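Local coordinates for MoaF-like domain-containing protein (Burkholderia vietnamiensis, PDB 5HAL) that is of unknown function, possibly a beta-lactamase, though its calycin-type beta-barrel is also consistent with binding a small ligand, at residues P16-K21 against D69-A74; A35-E38 against M43-A46; F97-A100 against D104-R107. All coordinates share one frame; numbering follows the deposited sequence.

Overall arrangement
All three contacts reach one eight-stranded antiparallel sheet that closes into a barrel, with each strand next to its sequence neighbour. Interaction 2 pairs strands 30-36 and 42-49, and along the chain it falls between the two halves of interaction 1, which brings the loop before strand 22-27 against strand 70-76. These two have centres about 11 Å apart and touch directly: K21 O lies 2.8 Å from Y36 N, a probable hydrogen bond. Interaction 3, the hairpin of strands 93-99 and 105-114, comes later, across the chain's centre and about 21 Å from either of the others, centre to centre. Local hairpins thus build the wall, while the N-terminal loop packs against it from a distant point in sequence.

Interaction 1. Residues P16-K21 against D69-A74; sequences PPFAGK and DTYAIA
F18 points the edge of its ring at one face of Y71, a T-shaped (edge-to-face) pair with centroids 5.4 Å apart and planes inclined at 66°. The leading atom is F18 CE1, which sits 3.8 Å from Y71 CD1 and about as far from CG of the same ring. Farther round the phenylalanine, F18 CZ meets the end of the isoleucine chain, I73 CD1, at 3.6 Å. The one ring therefore touches two residues whose side chains leave strand 70-76 on the same side, and this is the tightly packed part, with F18 and I73 both buried. The F18 ring is put there by a chi1 of 44°, which sets CG between the backbone N and the carbonyl carbon, while P16 CB lies over one of its faces toward the rim.

The loop ahead of strand 22-27 here folds against the closed eight-stranded antiparallel barrel, an architecture consistent with membership of the calycin clan. A type I turn from P16 to A19 and a type II turn from F18 to K21 deliver the phenylalanine, whose ring also meets Y36 edge-to-face and lies nearly parallel to that of F89.

Toward solvent the contact thins to a single proline. P17, an exposed residue, brings CG to 3.1 Å from Y71 OH and to 3.8 Å from Y71 CZ, approaching the phenol end obliquely. On this outer side K21 turns back over the loop, and its NZ donates to P17 O at 2.9 Å, nearly in line with the carbonyl.

Interaction 2. Residues A35-E38 against M43-A46; sequences AYDE and MRYA
The Y36 ring carries M43 CG over one face, and the R44 guanidinium takes D37 and two waters at its edge. M43 CG stands 3.7 Å from the centroid of the Y36 ring, 20° off the normal, a CH-pi contact offset toward the CD1-CE1 side of the rim. With CG anti to the backbone N (chi1 -174°) and bends at the next two torsions, M43 lays its methylene on the phenol; its sulfur, SD, stays above the same ring at 5.2 Å from the centroid, a more distant Met-aromatic contact. The Y36 ring also makes an edge-to-face pair with Y61.

The segments belong to the antiparallel beta hairpin of strands 30-36 and 42-49. A35 and R44 are a hydrogen-bonded pair, joined by A35 N to R44 O at 2.8 Å and by R44 N to A35 O at 2.9 Å; Y36 and M43 form the adjacent non-hydrogen-bonded pair. Y36 and M43 turn to the buried side, where M43 touches V59 and W75, and R44 lies on the exposed side with A35.

At the guanidinium, R44 NH1 donates to D37 OD2 at 2.9 Å in a nearly straight salt bridge that uses the anti lone pair of the carboxylate oxygen. The carboxylate and guanidinium planes are 35° apart. One water accepts from R44 NH1 and donates to A35 O; the other donates to D37 OD2 and accepts from R44 NH2. D37 OD1 meanwhile accepts from the backbone N of D39.

Interaction 3. Residues F97-A100 against D104-R107; sequences FFTA and DFHR
F98 and H106 are directly matched as a hydrogen-bonded pair of an antiparallel beta hairpin, their amides exchanging two bonds: F98 N donates to H106 O, and H106 N to F98 O, each at 2.8 Å. A third backbone bond, from A100 N to D104 O at 2.9 Å, continues the pairing past the strand end into the connecting loop, where D104 OD2 is hydrogen-bonded to S102 OG. The same carbonyl oxygens also take CA-H...O contacts, such as F97 CA to H106 O at 3.4 Å.

Among the apolar contacts, F97 CB meets F105 CE1 at 4.0 Å, while F97 CD1 lies 3.9 Å from R107 CG. F105 reaches back across the pair because its CG is anti to the backbone N (chi1 -169°), and its ring passes close to the threonine hydroxyl, with F105 CD1 3.3 Å from T99 OG1. Over one face of the R107 guanidinium sits F105 CE2, offset toward the rim.

On the other side of the sheet the F98 and H106 rings run side by side, rim to rim, with planes 24° apart; a bound 1,2-ethanediol, probably from the crystallisation liquor, lies close to F98.

Strand 93-99 is flanked on its other edge by strand 82-88, where F97 and T99 make backbone bonds with V84 and T82, and strand 105-114 forms the last strand of the barrel.

Interaction 1. Residues P16-K21 against D69-A74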
loop_
_atom_site.group_PDB
_atom_site.type_symbol
_atom_site.label_atom_id
_atom_site.label_comp_id
_atom_site.label_asym_id
_atom_site.label_seq_id
_atom_site.Cartn_x
_atom_site.Cartn_y
_atom_site.Cartn_z
ATOM N N PRO A 16 8.909 10.975 1.583
ATOM C CA PRO A 16 9.401 9.595 1.580
ATOM C C PRO A 16 10.157 9.309 0.300
ATOM O O PRO A 16 9.909 9.957 -0.728
ATOM C CB PRO A 16 8.114 8.765 1.659
ATOM C CG PRO A 16 7.104 9.624 0.961
ATOM C CD PRO A 16 7.460 11.046 1.332
ATOM N N PRO A 17 11.094 8.353 0.316
ATOM C CA PRO A 17 11.877 8.096 -0.898
ATOM C C PRO A 17 11.041 7.534 -2.017
ATOM O O PRO A 17 11.464 7.615 -3.174
ATOM C CB PRO A 17 12.941 7.088 -0.442
ATOM C CG PRO A 17 12.749 6.928 1.044
ATOM C CD PRO A 17 11.396 7.393 1.391
ATOM N N PHE A 18 9.863 6.983 -1.715
ATOM C CA PHE A 18 8.983 6.432 -2.733
ATOM C C PHE A 18 7.987 7.452 -3.288
ATOM O O PHE A 18 7.135 7.084 -4.107
ATOM C CB PHE A 18 8.243 5.201 -2.184
ATOM C CG PHE A 18 7.691 5.370 -0.791
ATOM C CD1 PHE A 18 8.423 4.958 0.320
ATOM C CD2 PHE A 18 6.421 5.910 -0.590
ATOM C CE1 PHE A 18 7.899 5.095 1.605
ATOM C CE2 PHE A 18 5.896 6.061 0.699
ATOM C CZ PHE A 18 6.628 5.646 1.791
ATOM N N ALA A 19 8.089 8.720 -2.900
ATOM C CA ALA A 19 7.180 9.726 -3.446
ATOM C C ALA A 19 7.408 9.887 -4.948
ATOM O O ALA A 19 8.537 9.802 -5.432
ATOM C CB ALA A 19 7.371 11.074 -2.737
ATOM N N GLY A 20 6.329 10.116 -5.690
ATOM C CA GLY A 20 6.443 10.294 -7.126
ATOM C C GLY A 20 6.627 9.015 -7.921
ATOM O O GLY A 20 6.976 9.088 -9.101
ATOM N N LYS A 21 6.374 7.850 -7.322
ATOM C CA LYS A 21 6.624 6.554 -7.935
ATOM C C LYS A 21 5.429 5.639 -7.725
ATOM O O LYS A 21 4.633 5.831 -6.804
ATOM C CB LYS A 21 7.886 5.893 -7.342
ATOM C CG LYS A 21 9.176 6.676 -7.651
ATOM C CD LYS A 21 10.309 6.205 -6.749
ATOM C CE LYS A 21 11.507 7.132 -6.857
ATOM N NZ LYS A 21 12.479 6.852 -5.768
ATOM N N ASP A 69 15.476 0.842 3.984
ATOM C CA ASP A 69 14.594 0.746 2.823
ATOM C C ASP A 69 13.246 0.085 3.128
ATOM O O ASP A 69 12.521 -0.284 2.189
ATOM C CB ASP A 69 15.283 0.004 1.671
ATOM C CG ASP A 69 16.573 0.674 1.236
ATOM O OD1 ASP A 69 16.597 1.915 1.115
ATOM O OD2 ASP A 69 17.566 -0.046 1.024
ATOM N N THR A 70 12.873 -0.046 4.402
ATOM C CA THR A 70 11.640 -0.706 4.814
ATOM C C THR A 70 10.791 0.271 5.622
ATOM O O THR A 70 11.279 0.855 6.594
ATOM C CB THR A 70 11.940 -1.962 5.651
ATOM O OG1 THR A 70 12.855 -2.801 4.949
ATOM C CG2 THR A 70 10.669 -2.751 5.917
ATOM N N TYR A 71 9.516 0.424 5.243
ATOM C CA TYR A 71 8.650 1.442 5.823
ATOM C C TYR A 71 7.313 0.848 6.242
ATOM O O TYR A 71 6.752 -0.005 5.546
ATOM C CB TYR A 71 8.415 2.605 4.816
ATOM C CG TYR A 71 9.719 3.174 4.335
ATOM C CD1 TYR A 71 10.332 2.686 3.191
ATOM C CD2 TYR A 71 10.376 4.157 5.065
ATOM C CE1 TYR A 71 11.566 3.178 2.778
ATOM C CE2 TYR A 71 11.599 4.660 4.656
ATOM C CZ TYR A 71 12.186 4.162 3.514
ATOM O OH TYR A 71 13.395 4.655 3.104
ATOM N N ALA A 72 6.802 1.317 7.380
ATOM C CA ALA A 72 5.412 1.099 7.771
ATOM C C ALA A 72 4.543 2.197 7.145
ATOM O O ALA A 72 4.681 3.383 7.469
ATOM C CB ALA A 72 5.283 1.083 9.292
ATOM N N ILE A 73 3.657 1.800 6.242
ATOM C CA ILE A 73 2.780 2.709 5.507
ATOM C C ILE A 73 1.345 2.358 5.887
ATOM O O ILE A 73 0.941 1.193 5.771
ATOM C CB ILE A 73 3.017 2.582 3.992
ATOM C CG1 ILE A 73 4.515 2.762 3.694
ATOM C CG2 ILE A 73 2.158 3.580 3.197
ATOM C CD1 ILE A 73 4.901 2.491 2.252
ATOM N N ALA A 74 0.583 3.345 6.366
ATOM C CA ALA A 74 -0.757 3.073 6.890
ATOM C C ALA A 74 -1.742 4.131 6.426
ATOM O O ALA A 74 -1.394 5.294 6.238
ATOM C CB ALA A 74 -0.790 3.008 8.436
#

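Interaction 2. Residues A35-E38 against M43-A46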
loop_
_atom_site.group_PDB
_atom_site.type_symbol
_atom_site.label_atom_id
_atom_site.label_comp_id
_atom_site.label_asym_id
_atom_site.label_seq_id
_atom_site.Cartn_x
_atom_site.Cartn_y
_atom_site.Cartn_z
ATOM N N ALA A 35 0.335 4.095 -6.077
ATOM C CA ALA A 35 0.956 5.210 -6.788
ATOM C C ALA A 35 1.102 6.376 -5.825
ATOM O O ALA A 35 0.112 7.029 -5.483
ATOM C CB ALA A 35 0.135 5.632 -8.006
ATOM N N TYR A 36 2.330 6.657 -5.417
ATOM C CA TYR A 36 2.595 7.699 -4.436
ATOM C C TYR A 36 2.755 9.041 -5.135
ATOM O O TYR A 36 3.677 9.228 -5.938
ATOM C CB TYR A 36 3.826 7.345 -3.605
ATOM C CG TYR A 36 3.517 6.135 -2.757
ATOM C CD1 TYR A 36 2.856 6.276 -1.540
ATOM C CD2 TYR A 36 3.808 4.847 -3.207
ATOM C CE1 TYR A 36 2.533 5.170 -0.772
ATOM C CE2 TYR A 36 3.493 3.726 -2.441
ATOM C CZ TYR A 36 2.853 3.901 -1.222
ATOM O OH TYR A 36 2.521 2.814 -0.451
ATOM N N ASP A 37 1.853 9.967 -4.811
ATOM C CA ASP A 37 1.923 11.348 -5.270
ATOM C C ASP A 37 3.264 11.980 -4.900
ATOM O O ASP A 37 3.871 11.648 -3.877
ATOM C CB ASP A 37 0.779 12.150 -4.636
ATOM C CG ASP A 37 0.527 13.472 -5.344
ATOM O OD1 ASP A 37 1.300 14.423 -5.129
ATOM O OD2 ASP A 37 -0.436 13.554 -6.136
ATOM N N GLU A 38 3.722 12.919 -5.743
ATOM C CA GLU A 38 4.919 13.695 -5.424
ATOM C C GLU A 38 4.796 14.411 -4.091
ATOM O O GLU A 38 5.818 14.725 -3.472
ATOM C CB GLU A 38 5.225 14.745 -6.520
ATOM C CG GLU A 38 5.675 14.163 -7.854
ATOM C CD GLU A 38 6.189 15.213 -8.859
ATOM O OE1 GLU A 38 5.565 16.290 -9.053
ATOM O OE2 GLU A 38 7.237 14.949 -9.471
ATOM N N MET A 43 -1.681 8.810 -1.781
ATOM C CA MET A 43 -1.430 7.634 -2.590
ATOM C C MET A 43 -2.733 7.277 -3.276
ATOM O O MET A 43 -3.801 7.349 -2.662
ATOM C CB MET A 43 -0.910 6.458 -1.734
ATOM C CG MET A 43 -0.487 5.227 -2.539
ATOM S SD MET A 43 -1.854 4.071 -2.850
ATOM C CE MET A 43 -1.964 3.278 -1.257
ATOM N N ARG A 44 -2.649 6.956 -4.563
ATOM C CA ARG A 44 -3.774 6.458 -5.336
ATOM C C ARG A 44 -3.529 4.995 -5.683
ATOM O O ARG A 44 -2.441 4.637 -6.154
ATOM C CB ARG A 44 -3.969 7.288 -6.609
ATOM C CG ARG A 44 -4.228 8.767 -6.346
ATOM C CD ARG A 44 -4.209 9.588 -7.636
ATOM N NE ARG A 44 -4.488 10.998 -7.400
ATOM C CZ ARG A 44 -3.596 11.866 -6.926
ATOM N NH1 ARG A 44 -2.370 11.461 -6.640
ATOM N NH2 ARG A 44 -3.924 13.146 -6.760
ATOM N N TYR A 45 -4.531 4.151 -5.446
ATOM C CA TYR A 45 -4.398 2.724 -5.683
ATOM C C TYR A 45 -5.364 2.283 -6.776
ATOM O O TYR A 45 -6.372 2.940 -7.053
ATOM C CB TYR A 45 -4.629 1.896 -4.397
ATOM C CG TYR A 45 -6.007 2.047 -3.747
ATOM C CD1 TYR A 45 -7.108 1.300 -4.180
ATOM C CD2 TYR A 45 -6.195 2.926 -2.689
ATOM C CE1 TYR A 45 -8.364 1.439 -3.569
ATOM C CE2 TYR A 45 -7.431 3.077 -2.082
ATOM C CZ TYR A 45 -8.512 2.335 -2.519
ATOM O OH TYR A 45 -9.727 2.506 -1.887
ATOM N N ALA A 46 -5.013 1.171 -7.417
ATOM C CA ALA A 46 -5.876 0.508 -8.385
ATOM C C ALA A 46 -5.729 -0.992 -8.182
ATOM O O ALA A 46 -4.622 -1.527 -8.278
ATOM C CB ALA A 46 -5.522 0.902 -9.824
HETATM O O HOH W 1 -0.928 9.079 -7.234
HETATM O O HOH W 2 -2.337 15.682 -5.526
#

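Interaction 3. Residues F97-A100 against D104-R107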
loop_
_atom_site.group_PDB
_atom_site.type_symbol
_atom_site.label_atom_id
_atom_site.label_comp_id
_atom_site.label_asym_id
_atom_site.label_seq_id
_atom_site.Cartn_x
_atom_site.Cartn_y
_atom_site.Cartn_z
ATOM N N PHE A 97 -1.629 -5.898 6.522
ATOM C CA PHE A 97 -2.674 -6.184 7.487
ATOM C C PHE A 97 -3.831 -5.267 7.145
ATOM O O PHE A 97 -3.654 -4.049 7.071
ATOM C CB PHE A 97 -2.176 -5.930 8.912
ATOM C CG PHE A 97 -0.895 -6.662 9.239
ATOM C CD1 PHE A 97 -0.935 -7.902 9.852
ATOM C CD2 PHE A 97 0.344 -6.113 8.917
ATOM C CE1 PHE A 97 0.255 -8.603 10.154
ATOM C CE2 PHE A 97 1.527 -6.801 9.210
ATOM C CZ PHE A 97 1.473 -8.052 9.839
ATOM N N PHE A 98 -5.006 -5.842 6.927
ATOM C CA PHE A 98 -6.135 -5.111 6.366
ATOM C C PHE A 98 -7.358 -5.448 7.209
ATOM O O PHE A 98 -7.703 -6.623 7.371
ATOM C CB PHE A 98 -6.303 -5.477 4.872
ATOM C CG PHE A 98 -7.644 -5.137 4.278
ATOM C CD1 PHE A 98 -8.434 -6.131 3.711
ATOM C CD2 PHE A 98 -8.101 -3.819 4.237
ATOM C CE1 PHE A 98 -9.682 -5.820 3.136
ATOM C CE2 PHE A 98 -9.345 -3.500 3.664
ATOM C CZ PHE A 98 -10.136 -4.498 3.120
ATOM N N THR A 99 -7.962 -4.429 7.809
ATOM C CA THR A 99 -9.197 -4.590 8.570
ATOM C C THR A 99 -10.302 -3.975 7.724
ATOM O O THR A 99 -10.338 -2.754 7.542
ATOM C CB THR A 99 -9.119 -3.918 9.943
ATOM O OG1 THR A 99 -7.982 -4.405 10.674
ATOM C CG2 THR A 99 -10.392 -4.207 10.743
ATOM N N ALA A 100 -11.180 -4.819 7.185
ATOM C CA ALA A 100 -12.295 -4.321 6.389
ATOM C C ALA A 100 -13.285 -3.568 7.270
ATOM O O ALA A 100 -13.289 -3.702 8.499
ATOM C CB ALA A 100 -13.009 -5.467 5.675
ATOM N N ASP A 104 -13.592 -7.924 9.379
ATOM C CA ASP A 104 -12.753 -9.037 8.944
ATOM C C ASP A 104 -11.300 -8.579 8.859
ATOM O O ASP A 104 -10.999 -7.523 8.301
ATOM C CB ASP A 104 -13.212 -9.568 7.586
ATOM C CG ASP A 104 -14.623 -10.116 7.624
ATOM O OD1 ASP A 104 -14.920 -10.972 8.476
ATOM O OD2 ASP A 104 -15.449 -9.668 6.813
ATOM N N PHE A 105 -10.402 -9.384 9.404
ATOM C CA PHE A 105 -8.988 -9.059 9.502
ATOM C C PHE A 105 -8.244 -9.972 8.546
ATOM O O PHE A 105 -8.361 -11.197 8.643
ATOM C CB PHE A 105 -8.496 -9.244 10.941
ATOM C CG PHE A 105 -7.118 -8.692 11.204
ATOM C CD1 PHE A 105 -6.710 -7.489 10.640
ATOM C CD2 PHE A 105 -6.239 -9.371 12.054
ATOM C CE1 PHE A 105 -5.446 -6.965 10.904
ATOM C CE2 PHE A 105 -4.977 -8.860 12.331
ATOM C CZ PHE A 105 -4.576 -7.659 11.760
ATOM N N HIS A 106 -7.488 -9.380 7.627
ATOM C CA HIS A 106 -6.813 -10.121 6.573
ATOM C C HIS A 106 -5.321 -9.836 6.607
ATOM O O HIS A 106 -4.905 -8.674 6.654
ATOM C CB HIS A 106 -7.380 -9.756 5.196
ATOM C CG HIS A 106 -8.818 -10.121 5.031
ATOM N ND1 HIS A 106 -9.805 -9.183 4.827
ATOM C CD2 HIS A 106 -9.443 -11.323 5.080
ATOM C CE1 HIS A 106 -10.974 -9.794 4.736
ATOM N NE2 HIS A 106 -10.781 -11.092 4.895
ATOM N N ARG A 107 -4.525 -10.895 6.583
ATOM C CA ARG A 107 -3.080 -10.794 6.496
ATOM C C ARG A 107 -2.647 -11.356 5.158
ATOM O O ARG A 107 -3.068 -12.453 4.779
ATOM C CB ARG A 107 -2.402 -11.570 7.626
ATOM C CG ARG A 107 -2.871 -11.184 9.001
ATOM C CD ARG A 107 -2.877 -12.418 9.844
ATOM N NE ARG A 107 -2.503 -12.169 11.221
ATOM C CZ ARG A 107 -3.355 -12.210 12.234
ATOM N NH1 ARG A 107 -4.637 -12.479 12.012
ATOM N NH2 ARG A 107 -2.918 -11.995 13.466
#